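Local coordinates for surface layer protein (Geobacillus stearothermophilus, PDB 4UJ7) that probably self-assembles with copies of itself into the crystalline surface layer coating the bacterial cell, a lattice whose subunits bind calcium, at residues K32-V37 with E74-V79. Sequence-based numbering, arbitrary orientation.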
loop_
_atom_site.group_PDB
_atom_site.type_symbol
_atom_site.label_atom_id
_atom_site.label_comp_id
_atom_site.label_asym_id
_atom_site.label_seq_id
_atom_site.Cartn_x
_atom_site.Cartn_y
_atom_site.Cartn_z
ATOM N N LYS A 32 8.724 2.037 -8.594
ATOM C CA LYS A 32 8.398 2.699 -7.340
ATOM C C LYS A 32 7.963 1.663 -6.305
ATOM O O LYS A 32 7.520 0.562 -6.647
ATOM C CB LYS A 32 7.357 3.826 -7.519
ATOM C CG LYS A 32 5.974 3.398 -7.960
ATOM C CD LYS A 32 5.140 4.621 -8.325
ATOM C CE LYS A 32 3.651 4.289 -8.392
ATOM N NZ LYS A 32 3.195 3.734 -9.701
ATOM N N ALA A 33 8.133 2.013 -5.041
ATOM C CA ALA A 33 7.694 1.167 -3.928
ATOM C C ALA A 33 7.036 2.044 -2.863
ATOM O O ALA A 33 7.302 3.247 -2.782
ATOM C CB ALA A 33 8.880 0.398 -3.358
ATOM N N THR A 34 6.149 1.466 -2.062
ATOM C CA THR A 34 5.492 2.241 -1.005
ATOM C C THR A 34 5.709 1.614 0.360
ATOM O O THR A 34 5.995 0.406 0.475
ATOM C CB THR A 34 3.973 2.434 -1.230
ATOM O OG1 THR A 34 3.279 1.193 -1.030
ATOM C CG2 THR A 34 3.680 2.928 -2.654
ATOM N N PHE A 35 5.582 2.439 1.395
ATOM C CA PHE A 35 5.495 1.949 2.767
ATOM C C PHE A 35 4.631 2.882 3.596
ATOM O O PHE A 35 4.312 3.990 3.157
ATOM C CB PHE A 35 6.887 1.713 3.392
ATOM C CG PHE A 35 7.718 2.964 3.583
ATOM C CD1 PHE A 35 7.625 3.708 4.755
ATOM C CD2 PHE A 35 8.635 3.363 2.616
ATOM C CE1 PHE A 35 8.408 4.837 4.954
ATOM C CE2 PHE A 35 9.423 4.508 2.805
ATOM C CZ PHE A 35 9.306 5.244 3.977
ATOM N N LYS A 36 4.242 2.439 4.784
ATOM C CA LYS A 36 3.323 3.183 5.622
ATOM C C LYS A 36 3.956 3.740 6.862
ATOM O O LYS A 36 4.785 3.085 7.493
ATOM C CB LYS A 36 2.129 2.323 6.006
ATOM C CG LYS A 36 1.169 2.144 4.841
ATOM C CD LYS A 36 0.057 1.189 5.210
ATOM C CE LYS A 36 -0.959 1.135 4.084
ATOM N NZ LYS A 36 -1.887 0.009 4.342
ATOM N N VAL A 37 3.549 4.957 7.180
ATOM C CA VAL A 37 3.956 5.645 8.398
ATOM C C VAL A 37 2.733 5.762 9.293
ATOM O O VAL A 37 1.639 6.089 8.821
ATOM C CB VAL A 37 4.480 7.065 8.053
ATOM C CG1 VAL A 37 4.453 7.986 9.272
ATOM C CG2 VAL A 37 5.861 6.954 7.444
ATOM N N GLU A 74 -1.771 8.628 9.885
ATOM C CA GLU A 74 -1.239 7.585 8.997
ATOM C C GLU A 74 -1.002 8.185 7.610
ATOM O O GLU A 74 -1.859 8.921 7.097
ATOM C CB GLU A 74 -2.269 6.458 8.839
ATOM C CG GLU A 74 -2.485 5.598 10.082
ATOM C CD GLU A 74 -3.723 4.716 10.016
ATOM O OE1 GLU A 74 -4.854 5.249 9.894
ATOM O OE2 GLU A 74 -3.568 3.480 10.121
ATOM N N TYR A 75 0.144 7.847 7.011
ATOM C CA TYR A 75 0.503 8.302 5.662
ATOM C C TYR A 75 1.168 7.186 4.877
ATOM O O TYR A 75 1.820 6.291 5.448
ATOM C CB TYR A 75 1.515 9.448 5.736
ATOM C CG TYR A 75 1.014 10.676 6.457
ATOM C CD1 TYR A 75 0.254 11.647 5.790
ATOM C CD2 TYR A 75 1.321 10.882 7.821
ATOM C CE1 TYR A 75 -0.217 12.768 6.464
ATOM C CE2 TYR A 75 0.839 12.003 8.503
ATOM C CZ TYR A 75 0.096 12.953 7.809
ATOM O OH TYR A 75 -0.360 14.055 8.473
ATOM N N THR A 76 1.042 7.248 3.555
ATOM C CA THR A 76 1.782 6.381 2.659
ATOM C C THR A 76 2.920 7.147 2.018
ATOM O O THR A 76 2.693 8.243 1.474
ATOM C CB THR A 76 0.867 5.799 1.575
ATOM O OG1 THR A 76 -0.079 4.934 2.208
ATOM C CG2 THR A 76 1.670 4.984 0.577
ATOM N N VAL A 77 4.120 6.611 2.116
ATOM C CA VAL A 77 5.316 7.206 1.492
ATOM C C VAL A 77 5.619 6.430 0.217
ATOM O O VAL A 77 5.633 5.188 0.207
ATOM C CB VAL A 77 6.532 7.168 2.449
ATOM C CG1 VAL A 77 7.790 7.666 1.748
ATOM C CG2 VAL A 77 6.251 7.955 3.719
ATOM N N THR A 78 5.859 7.156 -0.877
ATOM C CA THR A 78 6.229 6.545 -2.165
ATOM C C THR A 78 7.664 6.878 -2.514
ATOM O O THR A 78 8.055 8.045 -2.469
ATOM C CB THR A 78 5.298 7.038 -3.293
ATOM O OG1 THR A 78 3.977 6.585 -3.005
ATOM C CG2 THR A 78 5.742 6.489 -4.656
ATOM N N VAL A 79 8.453 5.858 -2.851
ATOM C CA VAL A 79 9.846 6.026 -3.247
ATOM C C VAL A 79 10.017 5.635 -4.717
ATOM O O VAL A 79 9.615 4.551 -5.135
ATOM C CB VAL A 79 10.809 5.194 -2.339
ATOM C CG1 VAL A 79 12.263 5.315 -2.801
ATOM C CG2 VAL A 79 10.642 5.560 -0.861
#
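Lys32 opens the pairing of two antiparallel strands by setting its CA-H against Val79 O, while its aliphatic CD skirts Thr78 CG2 and the ammonium group travels on to a salt bridge with Asp181 of the following Big-like domain. Ala33 and Val79 form the first hydrogen-bonded pair; the bond from Val79 N to Ala33 O, 2.9 Å long, is almost straight at 178°. Thr34 faces Thr78 in a non-hydrogen-bonded pair, their side chains side by side on the face shared with Lys36 and Thr76; contact is made by the methyl CG2 of Thr34, 3.7 Å from Thr78 OG1. Phe35 turns to the other face. With chi1 at 65°, its CG sits between the backbone N and the carbonyl carbon, and the ring lies beside Val77, whose CB stands over one face 3.9 Å from the ring centroid in a CH-pi contact. Val77 CG1 approaches Phe35 CZ to 3.6 Å, and Val79 CG2 meets the ring edge at CE2. A serine in place of Phe35 would probably strip Val77 of its aromatic cover and leave a gap between the strands and Ile91 of strand 85-93. Lys36 passes its CG by Thr76 OG1, and its NZ hydrogen-bonds Asp119 O, the backbone oxygen of a calcium-binding residue. Val37 and Tyr75 form the third hydrogen-bonded pair, Val37 N 2.8 Å from Tyr75 O, and Val37 CG2 lies 3.9 Å from Val77 CG2. Six backbone bonds thus hold the central strands of one sheet in the first Big-like beta-sandwich of this two-domain SbsC fragment (domains 5-6), its apolar face packed into the core and its polar face tied to the second domain through both lysines.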